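Local structure of arylamine n-acetyltransferase (1W5R) at residues A34-I39 / V129-G134; E58-K63 / L80-E85; V91-G96 / I190-G195. The protein catalyses transfer of an acetyl group from acetyl-CoA to arylamines, probably through an acetyl-enzyme intermediate, its catalytic nucleophile being replaced in this engineered variant. The protein carries 1 engineered substitution. All coordinates share one frame; numbering follows the deposited sequence.

Contact 1. Residues A34-I39 / V129-G134; sequences AHNRSI and VDVGFG
Asn36 and Val131 bring the two backbones nearest each other, with their CA atoms 6.4 Å apart. Segment 34-39 is the last turn of helix 25-38, and Ile39 is the first residue to leave helical angles. At the C-terminal end of the helix, His35 O accepts from both Ser38 N and Ile39 N, while Ser38 OG reaches back to Ala34 O at 2.8 Å. Segment 129-134 starts on the last residue of strand 127-129 and continues as irregular chain, and no hydrogen bond joins it to the helix.

Val131 does the touching from its side. Its CG2, held between the backbone N and the carbonyl carbon, lies over one face of the His35 imidazole, 3.7 Å from the ring centroid and 20° off the ring normal: a CH-pi contact. The nearest ring atom is His35 NE2, 3.5 Å from Val131 CG2. Ile39 CD1 covers the opposite face, so the ring is sandwiched between two aliphatic groups. With CG swung opposite the backbone N (chi1 -172°), His35 carries its ring outward from the helix, where ND1 bonds to Tyr11 OH and NE2 to His76 ND1. Both nitrogens of this buried ring are thus satisfied and its rotation is fixed. The side chain of Asn36 also rests against Val131 CG1.

Next to the valine, Asp130 points away from the helix. Its OD1 takes Gly132 N in an Asx turn (3.0 Å, N-H...O angle 155°), approached on the anti side but tilted out of the carboxylate plane, and also accepts from Asn77 ND2; OD2 accepts from His113 NE2. This carboxylate-imidazole pair is consistent with the Asp-His part of the Cys-His-Asp catalytic triad of arylamine N-acetyltransferases, set in a loop backed by the N-terminal helices.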
loop_
_atom_site.group_PDB
_atom_site.type_symbol
_atom_site.label_atom_id
_atom_site.label_comp_id
_atom_site.label_asym_id
_atom_site.label_seq_id
_atom_site.Cartn_x
_atom_site.Cartn_y
_atom_site.Cartn_z
ATOM N N ALA A 34 10.805 0.451 -21.964
ATOM C CA ALA A 34 9.470 0.256 -22.510
ATOM C C ALA A 34 8.970 -1.167 -22.256
ATOM O O ALA A 34 7.811 -1.379 -21.879
ATOM C CB ALA A 34 9.477 0.558 -24.010
ATOM N N HIS A 35 9.862 -2.134 -22.446
ATOM C CA HIS A 35 9.543 -3.532 -22.153
ATOM C C HIS A 35 9.175 -3.703 -20.664
ATOM O O HIS A 35 8.148 -4.318 -20.333
ATOM C CB HIS A 35 10.722 -4.414 -22.565
ATOM C CG HIS A 35 10.450 -5.887 -22.503
ATOM N ND1 HIS A 35 10.528 -6.696 -23.621
ATOM C CD2 HIS A 35 10.135 -6.705 -21.467
ATOM C CE1 HIS A 35 10.271 -7.945 -23.274
ATOM N NE2 HIS A 35 10.028 -7.978 -21.974
ATOM N N ASN A 36 9.980 -3.103 -19.787
ATOM C CA ASN A 36 9.756 -3.177 -18.341
ATOM C C ASN A 36 8.332 -2.788 -17.963
ATOM O O ASN A 36 7.709 -3.436 -17.117
ATOM C CB ASN A 36 10.683 -2.198 -17.603
ATOM C CG ASN A 36 12.115 -2.709 -17.422
ATOM O OD1 ASN A 36 12.422 -3.920 -17.459
ATOM N ND2 ASN A 36 13.000 -1.775 -17.176
ATOM N N ARG A 37 7.836 -1.697 -18.547
ATOM C CA ARG A 37 6.536 -1.179 -18.138
ATOM C C ARG A 37 5.358 -1.784 -18.874
ATOM O O ARG A 37 4.219 -1.586 -18.464
ATOM C CB ARG A 37 6.460 0.361 -18.246
ATOM C CG ARG A 37 6.421 0.913 -19.676
ATOM C CD ARG A 37 6.293 2.429 -19.694
ATOM N NE ARG A 37 7.503 3.098 -19.208
ATOM C CZ ARG A 37 8.508 3.513 -19.980
ATOM N NH1 ARG A 37 9.547 4.131 -19.423
ATOM N NH2 ARG A 37 8.491 3.310 -21.308
ATOM N N SER A 38 5.634 -2.493 -19.972
ATOM C CA SER A 38 4.572 -2.949 -20.882
ATOM C C SER A 38 4.221 -4.433 -20.850
ATOM O O SER A 38 3.055 -4.789 -21.078
ATOM C CB SER A 38 4.932 -2.593 -22.328
ATOM O OG SER A 38 5.124 -1.198 -22.504
ATOM N N ILE A 39 5.227 -5.280 -20.632
ATOM C CA ILE A 39 5.010 -6.731 -20.659
ATOM C C ILE A 39 5.332 -7.252 -19.253
ATOM O O ILE A 39 6.483 -7.200 -18.822
ATOM C CB ILE A 39 5.873 -7.455 -21.741
ATOM C CG1 ILE A 39 5.706 -6.793 -23.122
ATOM C CG2 ILE A 39 5.506 -8.942 -21.817
ATOM C CD1 ILE A 39 6.564 -7.449 -24.232
ATOM N N VAL A 129 21.766 -7.506 -20.233
ATOM C CA VAL A 129 20.379 -7.082 -20.396
ATOM C C VAL A 129 19.510 -8.184 -19.802
ATOM O O VAL A 129 19.678 -9.360 -20.126
ATOM C CB VAL A 129 20.031 -6.838 -21.886
ATOM C CG1 VAL A 129 18.561 -6.529 -22.041
ATOM C CG2 VAL A 129 20.885 -5.674 -22.428
ATOM N N ASP A 130 18.604 -7.796 -18.910
ATOM C CA ASP A 130 17.746 -8.783 -18.259
ATOM C C ASP A 130 16.433 -8.114 -17.932
ATOM O O ASP A 130 16.358 -7.314 -17.010
ATOM C CB ASP A 130 18.428 -9.307 -16.991
ATOM C CG ASP A 130 17.568 -10.300 -16.205
ATOM O OD1 ASP A 130 16.517 -10.754 -16.718
ATOM O OD2 ASP A 130 17.975 -10.639 -15.064
ATOM N N VAL A 131 15.415 -8.416 -18.723
ATOM C CA VAL A 131 14.077 -7.884 -18.479
ATOM C C VAL A 131 13.144 -8.986 -17.952
ATOM O O VAL A 131 11.921 -8.813 -17.918
ATOM C CB VAL A 131 13.482 -7.192 -19.730
ATOM C CG1 VAL A 131 14.347 -5.984 -20.139
ATOM C CG2 VAL A 131 13.343 -8.189 -20.893
ATOM N N GLY A 132 13.735 -10.110 -17.547
ATOM C CA GLY A 132 12.957 -11.294 -17.202
ATOM C C GLY A 132 13.041 -11.806 -15.780
ATOM O O GLY A 132 12.508 -12.891 -15.488
ATOM N N PHE A 133 13.681 -11.050 -14.883
ATOM C CA PHE A 133 13.897 -11.544 -13.512
ATOM C C PHE A 133 12.693 -11.266 -12.598
ATOM O O PHE A 133 12.656 -11.753 -11.466
ATOM C CB PHE A 133 15.164 -10.921 -12.913
ATOM C CG PHE A 133 15.615 -11.570 -11.629
ATOM C CD1 PHE A 133 16.009 -12.915 -11.602
ATOM C CD2 PHE A 133 15.659 -10.833 -10.445
ATOM C CE1 PHE A 133 16.422 -13.517 -10.400
ATOM C CE2 PHE A 133 16.089 -11.427 -9.249
ATOM C CZ PHE A 133 16.462 -12.767 -9.232
ATOM N N GLY A 134 11.730 -10.487 -13.083
ATOM C CA GLY A 134 10.502 -10.188 -12.328
ATOM C C GLY A 134 10.552 -8.815 -11.674
ATOM O O GLY A 134 11.090 -7.860 -12.247
#

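Contact 2. Residues E58-K63 / L80-E85; sequences EALFAK and LGYVLE
Tyr82 and Val83, neighbours on helix 73-87, meet Leu60 and Phe61, neighbours on helix 57-66. The short axes pass 10.6 Å apart at a signed angle of -103°, so the helices cross almost perpendicularly and only a small patch of each can touch.

Along 80-85, Leu80 starts away from helix 57-66 and packs on Tyr11 and Ile31. Gly81 adds no bulk before the first residue to reach across. Tyr82 does so in two places. Its CB, the base of the side chain, lies 4.0 Å from Phe61 CE1, at the edge of the phenylalanine ring and near its plane. Farther out, Leu60 CD1 approaches the edge of the tyrosine ring, 4.1 Å from Tyr82 CE1, the two side chains crossing at about a right angle. A long aromatic residue suits this place because it can pass Leu60 and still deliver OH to a polar partner, Leu55 O.

Val83 follows with a single methyl: CG2, placed opposite the carbonyl carbon by chi1 of 167°, comes 3.7 Å from Phe61 CZ. The para carbon of Phe61 therefore reaches Val83 while its neighbour CE1 serves Tyr82, and Tyr11 and Leu79 add to the surroundings of the ring. Leu84 then turns toward Leu28, and Glu85 is exposed, its carboxylate paired with a charge on strand 90-98.

Every atom pair in the contact is carbon against carbon. Its contribution to stability probably comes from dispersion and the exclusion of water, with no polar bond between the segments to dictate the exact crossing, and the one hydroxyl present is bonded elsewhere.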
loop_
_atom_site.group_PDB
_atom_site.type_symbol
_atom_site.label_atom_id
_atom_site.label_comp_id
_atom_site.label_asym_id
_atom_site.label_seq_id
_atom_site.Cartn_x
_atom_site.Cartn_y
_atom_site.Cartn_z
ATOM N N GLU A 58 8.629 -17.729 -32.897
ATOM C CA GLU A 58 7.210 -17.883 -33.224
ATOM C C GLU A 58 6.360 -18.029 -31.970
ATOM O O GLU A 58 5.341 -17.353 -31.821
ATOM C CB GLU A 58 6.991 -19.087 -34.164
ATOM C CG GLU A 58 5.522 -19.463 -34.349
ATOM C CD GLU A 58 5.285 -20.517 -35.434
ATOM O OE1 GLU A 58 6.256 -21.167 -35.895
ATOM O OE2 GLU A 58 4.111 -20.703 -35.813
ATOM N N ALA A 59 6.797 -18.913 -31.074
ATOM C CA ALA A 59 6.066 -19.173 -29.845
ATOM C C ALA A 59 6.057 -17.943 -28.942
ATOM O O ALA A 59 5.029 -17.601 -28.376
ATOM C CB ALA A 59 6.670 -20.336 -29.121
ATOM N N LEU A 60 7.210 -17.293 -28.795
ATOM C CA LEU A 60 7.304 -16.182 -27.839
ATOM C C LEU A 60 6.588 -14.909 -28.308
ATOM O O LEU A 60 5.941 -14.223 -27.506
ATOM C CB LEU A 60 8.765 -15.915 -27.475
ATOM C CG LEU A 60 9.470 -17.094 -26.800
ATOM C CD1 LEU A 60 10.898 -16.713 -26.426
ATOM C CD2 LEU A 60 8.681 -17.588 -25.570
ATOM N N PHE A 61 6.695 -14.602 -29.599
ATOM C CA PHE A 61 5.934 -13.479 -30.157
ATOM C C PHE A 61 4.433 -13.749 -30.060
ATOM O O PHE A 61 3.659 -12.880 -29.661
ATOM C CB PHE A 61 6.335 -13.211 -31.615
ATOM C CG PHE A 61 7.551 -12.326 -31.781
ATOM C CD1 PHE A 61 8.840 -12.861 -31.726
ATOM C CD2 PHE A 61 7.406 -10.953 -32.039
ATOM C CE1 PHE A 61 9.981 -12.042 -31.905
ATOM C CE2 PHE A 61 8.538 -10.126 -32.225
ATOM C CZ PHE A 61 9.822 -10.671 -32.153
ATOM N N ALA A 62 4.021 -14.973 -30.384
ATOM C CA ALA A 62 2.604 -15.306 -30.342
ATOM C C ALA A 62 2.007 -15.072 -28.951
ATOM O O ALA A 62 0.944 -14.465 -28.821
ATOM C CB ALA A 62 2.368 -16.733 -30.815
ATOM N N LYS A 63 2.707 -15.519 -27.913
ATOM C CA LYS A 63 2.187 -15.379 -26.559
ATOM C C LYS A 63 2.339 -13.970 -25.970
ATOM O O LYS A 63 1.366 -13.379 -25.514
ATOM C CB LYS A 63 2.829 -16.407 -25.627
ATOM C CG LYS A 63 2.300 -16.340 -24.205
ATOM C CD LYS A 63 2.984 -17.343 -23.296
ATOM C CE LYS A 63 2.528 -17.180 -21.863
ATOM N NZ LYS A 63 3.203 -18.144 -20.958
ATOM N N LEU A 80 13.131 -10.690 -26.128
ATOM C CA LEU A 80 13.973 -9.511 -26.324
ATOM C C LEU A 80 15.223 -9.860 -27.113
ATOM O O LEU A 80 15.690 -9.057 -27.926
ATOM C CB LEU A 80 14.337 -8.883 -24.970
ATOM C CG LEU A 80 15.120 -7.567 -25.052
ATOM C CD1 LEU A 80 14.452 -6.548 -25.967
ATOM C CD2 LEU A 80 15.291 -6.990 -23.653
ATOM N N GLY A 81 15.758 -11.053 -26.884
ATOM C CA GLY A 81 16.911 -11.535 -27.647
ATOM C C GLY A 81 16.653 -11.516 -29.147
ATOM O O GLY A 81 17.475 -11.011 -29.917
ATOM N N TYR A 82 15.510 -12.048 -29.573
ATOM C CA TYR A 82 15.143 -12.052 -30.996
ATOM C C TYR A 82 14.964 -10.639 -31.513
ATOM O O TYR A 82 15.441 -10.307 -32.609
ATOM C CB TYR A 82 13.854 -12.846 -31.226
ATOM C CG TYR A 82 13.978 -14.329 -30.938
ATOM C CD1 TYR A 82 13.181 -14.952 -29.962
ATOM C CD2 TYR A 82 14.881 -15.117 -31.653
ATOM C CE1 TYR A 82 13.305 -16.321 -29.707
ATOM C CE2 TYR A 82 15.011 -16.473 -31.408
ATOM C CZ TYR A 82 14.213 -17.079 -30.440
ATOM O OH TYR A 82 14.332 -18.423 -30.190
ATOM N N VAL A 83 14.299 -9.800 -30.724
ATOM C CA VAL A 83 14.039 -8.418 -31.121
ATOM C C VAL A 83 15.349 -7.670 -31.334
ATOM O O VAL A 83 15.523 -6.996 -32.365
ATOM C CB VAL A 83 13.162 -7.669 -30.089
ATOM C CG1 VAL A 83 13.175 -6.178 -30.365
ATOM C CG2 VAL A 83 11.760 -8.207 -30.111
ATOM N N LEU A 84 16.277 -7.795 -30.385
ATOM C CA LEU A 84 17.533 -7.045 -30.477
ATOM C C LEU A 84 18.386 -7.493 -31.658
ATOM O O LEU A 84 18.971 -6.655 -32.352
ATOM C CB LEU A 84 18.322 -7.090 -29.174
ATOM C CG LEU A 84 17.642 -6.428 -27.967
ATOM C CD1 LEU A 84 18.501 -6.653 -26.754
ATOM C CD2 LEU A 84 17.333 -4.922 -28.145
ATOM N N GLU A 85 18.439 -8.804 -31.883
ATOM C CA GLU A 85 19.091 -9.387 -33.062
ATOM C C GLU A 85 18.539 -8.821 -34.354
ATOM O O GLU A 85 19.302 -8.445 -35.265
ATOM C CB GLU A 85 18.848 -10.888 -33.089
ATOM C CG GLU A 85 19.787 -11.657 -32.252
ATOM C CD GLU A 85 19.737 -13.141 -32.546
ATOM O OE1 GLU A 85 18.632 -13.700 -32.793
ATOM O OE2 GLU A 85 20.815 -13.744 -32.496
#

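Contact 3. Residues V91-G96 / I190-G195; sequences VERLSG and IDLEVG
Leu192 and Arg93 form most of this contact, in which helix 189-201 packs against a face of the large antiparallel sheet of the enzyme through strand 90-98. The short axes are 9.7 Å apart and inclined by 33°, so the helix runs roughly with the strand.

Leu192 has by far the most surface buried here. Its CG stands opposite the carbonyl carbon (chi1 -60°), which extends the two methyls toward the strand. Leu192 CD1 lies 3.8 Å from Arg93 CB and also touches Arg93 CG, the two side chains crossing at about a right angle. Leucine suits the place: one methyl of its forked end meets Arg93 and the other reaches on toward Leu94 and Ser95.

Arg93 divides its labour. CB and CG serve as an apolar floor for Leu192; then the chain bends at chi2 (72°) and takes the guanidinium away to helix 73-87. There it makes a salt bridge with Glu85 and a cation-pi contact with the ring of Tyr82, while Val91 CG1 lies against one guanidinium face.

Ser95, two residues on, again points toward the helix. Being small, it lets the helix come close, and its OG is held by Gln111 OE1 and Arg187 NE. The other methyl of the leucine, Leu192 CD2, stands 4.5 Å from Ser95 CB and 4.4 Å from Leu94 O.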
loop_
_atom_site.group_PDB
_atom_site.type_symbol
_atom_site.label_atom_id
_atom_site.label_comp_id
_atom_site.label_asym_id
_atom_site.label_seq_id
_atom_site.Cartn_x
_atom_site.Cartn_y
_atom_site.Cartn_z
ATOM N N VAL A 91 23.798 -10.543 -30.056
ATOM C CA VAL A 91 23.182 -11.074 -28.834
ATOM C C VAL A 91 23.667 -12.490 -28.544
ATOM O O VAL A 91 23.612 -13.372 -29.422
ATOM C CB VAL A 91 21.627 -11.089 -28.940
ATOM C CG1 VAL A 91 20.980 -11.589 -27.633
ATOM C CG2 VAL A 91 21.076 -9.719 -29.331
ATOM N N GLU A 92 24.152 -12.708 -27.327
ATOM C CA GLU A 92 24.393 -14.055 -26.813
ATOM C C GLU A 92 23.425 -14.321 -25.667
ATOM O O GLU A 92 23.144 -13.415 -24.865
ATOM C CB GLU A 92 25.843 -14.227 -26.372
ATOM C CG GLU A 92 26.802 -14.151 -27.568
ATOM C CD GLU A 92 28.267 -14.206 -27.196
ATOM O OE1 GLU A 92 28.629 -13.819 -26.063
ATOM O OE2 GLU A 92 29.068 -14.631 -28.061
ATOM N N ARG A 93 22.881 -15.538 -25.629
ATOM C CA ARG A 93 21.998 -15.960 -24.545
ATOM C C ARG A 93 22.779 -16.672 -23.464
ATOM O O ARG A 93 23.491 -17.645 -23.722
ATOM C CB ARG A 93 20.879 -16.882 -25.050
ATOM C CG ARG A 93 19.769 -16.197 -25.851
ATOM C CD ARG A 93 20.230 -15.757 -27.250
ATOM N NE ARG A 93 19.081 -15.404 -28.071
ATOM C CZ ARG A 93 19.143 -14.948 -29.319
ATOM N NH1 ARG A 93 20.322 -14.782 -29.922
ATOM N NH2 ARG A 93 18.023 -14.661 -29.966
ATOM N N LEU A 94 22.670 -16.177 -22.237
ATOM C CA LEU A 94 23.378 -16.798 -21.131
ATOM C C LEU A 94 22.396 -17.452 -20.170
ATOM O O LEU A 94 21.212 -17.080 -20.141
ATOM C CB LEU A 94 24.196 -15.746 -20.376
ATOM C CG LEU A 94 25.097 -14.831 -21.223
ATOM C CD1 LEU A 94 25.886 -13.871 -20.337
ATOM C CD2 LEU A 94 26.058 -15.637 -22.094
ATOM N N SER A 95 22.901 -18.407 -19.399
ATOM C CA SER A 95 22.137 -19.034 -18.324
ATOM C C SER A 95 22.734 -18.715 -16.960
ATOM O O SER A 95 23.934 -18.421 -16.841
ATOM C CB SER A 95 22.074 -20.559 -18.518
ATOM O OG SER A 95 23.372 -21.120 -18.431
ATOM N N GLY A 96 21.891 -18.781 -15.932
ATOM C CA GLY A 96 22.344 -18.528 -14.578
ATOM C C GLY A 96 21.558 -19.266 -13.506
ATOM O O GLY A 96 20.546 -19.925 -13.789
ATOM N N ILE A 190 18.206 -25.036 -27.253
ATOM C CA ILE A 190 17.770 -26.280 -26.633
ATOM C C ILE A 190 18.132 -26.370 -25.142
ATOM O O ILE A 190 17.367 -26.918 -24.345
ATOM C CB ILE A 190 18.262 -27.535 -27.426
ATOM C CG1 ILE A 190 17.626 -28.821 -26.870
ATOM C CG2 ILE A 190 19.775 -27.646 -27.419
ATOM C CD1 ILE A 190 16.114 -28.870 -26.959
ATOM N N ASP A 191 19.308 -25.864 -24.773
ATOM C CA ASP A 191 19.727 -25.921 -23.366
ATOM C C ASP A 191 18.855 -24.993 -22.507
ATOM O O ASP A 191 18.583 -25.293 -21.347
ATOM C CB ASP A 191 21.203 -25.542 -23.183
ATOM C CG ASP A 191 22.163 -26.588 -23.745
ATOM O OD1 ASP A 191 21.698 -27.621 -24.267
ATOM O OD2 ASP A 191 23.396 -26.356 -23.654
ATOM N N LEU A 192 18.453 -23.863 -23.079
ATOM C CA LEU A 192 17.478 -22.981 -22.422
ATOM C C LEU A 192 16.117 -23.667 -22.302
ATOM O O LEU A 192 15.442 -23.538 -21.283
ATOM C CB LEU A 192 17.351 -21.665 -23.203
ATOM C CG LEU A 192 18.658 -20.862 -23.325
ATOM C CD1 LEU A 192 18.402 -19.599 -24.134
ATOM C CD2 LEU A 192 19.215 -20.517 -21.937
ATOM N N GLU A 193 15.716 -24.389 -23.346
ATOM C CA GLU A 193 14.448 -25.112 -23.323
ATOM C C GLU A 193 14.422 -26.230 -22.271
ATOM O O GLU A 193 13.381 -26.468 -21.664
ATOM C CB GLU A 193 14.113 -25.636 -24.727
ATOM C CG GLU A 193 13.632 -24.497 -25.632
ATOM C CD GLU A 193 13.426 -24.858 -27.098
ATOM O OE1 GLU A 193 14.005 -25.853 -27.594
ATOM O OE2 GLU A 193 12.693 -24.107 -27.764
ATOM N N VAL A 194 15.553 -26.908 -22.042
ATOM C CA VAL A 194 15.629 -27.945 -20.995
ATOM C C VAL A 194 15.467 -27.279 -19.605
ATOM O O VAL A 194 14.748 -27.770 -18.738
ATOM C CB VAL A 194 16.956 -28.736 -21.102
ATOM C CG1 VAL A 194 17.204 -29.618 -19.894
ATOM C CG2 VAL A 194 16.968 -29.571 -22.400
ATOM N N GLY A 195 16.128 -26.146 -19.410
ATOM C CA GLY A 195 15.961 -25.380 -18.175
ATOM C C GLY A 195 14.518 -24.943 -17.996
ATOM O O GLY A 195 13.940 -25.092 -16.911
#

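In the fold
From the N terminus, segment 34-39 at the end of helix 25-38 opens a loop that segment 129-134 will close. Contact 2 then opens and closes within it, joining helices 57-66 and 73-87 of the helical region. Strand 90-98 begins contact 3 before segment 129-134 closes contact 1, so contacts 1 and 3 cross; helix 189-201 closes the latter. Contact 2 touches both others: Leu80 CD2 packs 3.6 Å from Val131 CG2 of contact 1, and Glu85 CG lies 3.7 Å from Val91 CG2 of contact 3. Contacts 1 and 3 do not touch, their centres about 17 Å apart. Helix 73-87 thus touches both the loop at 129-134 and strand 90-98.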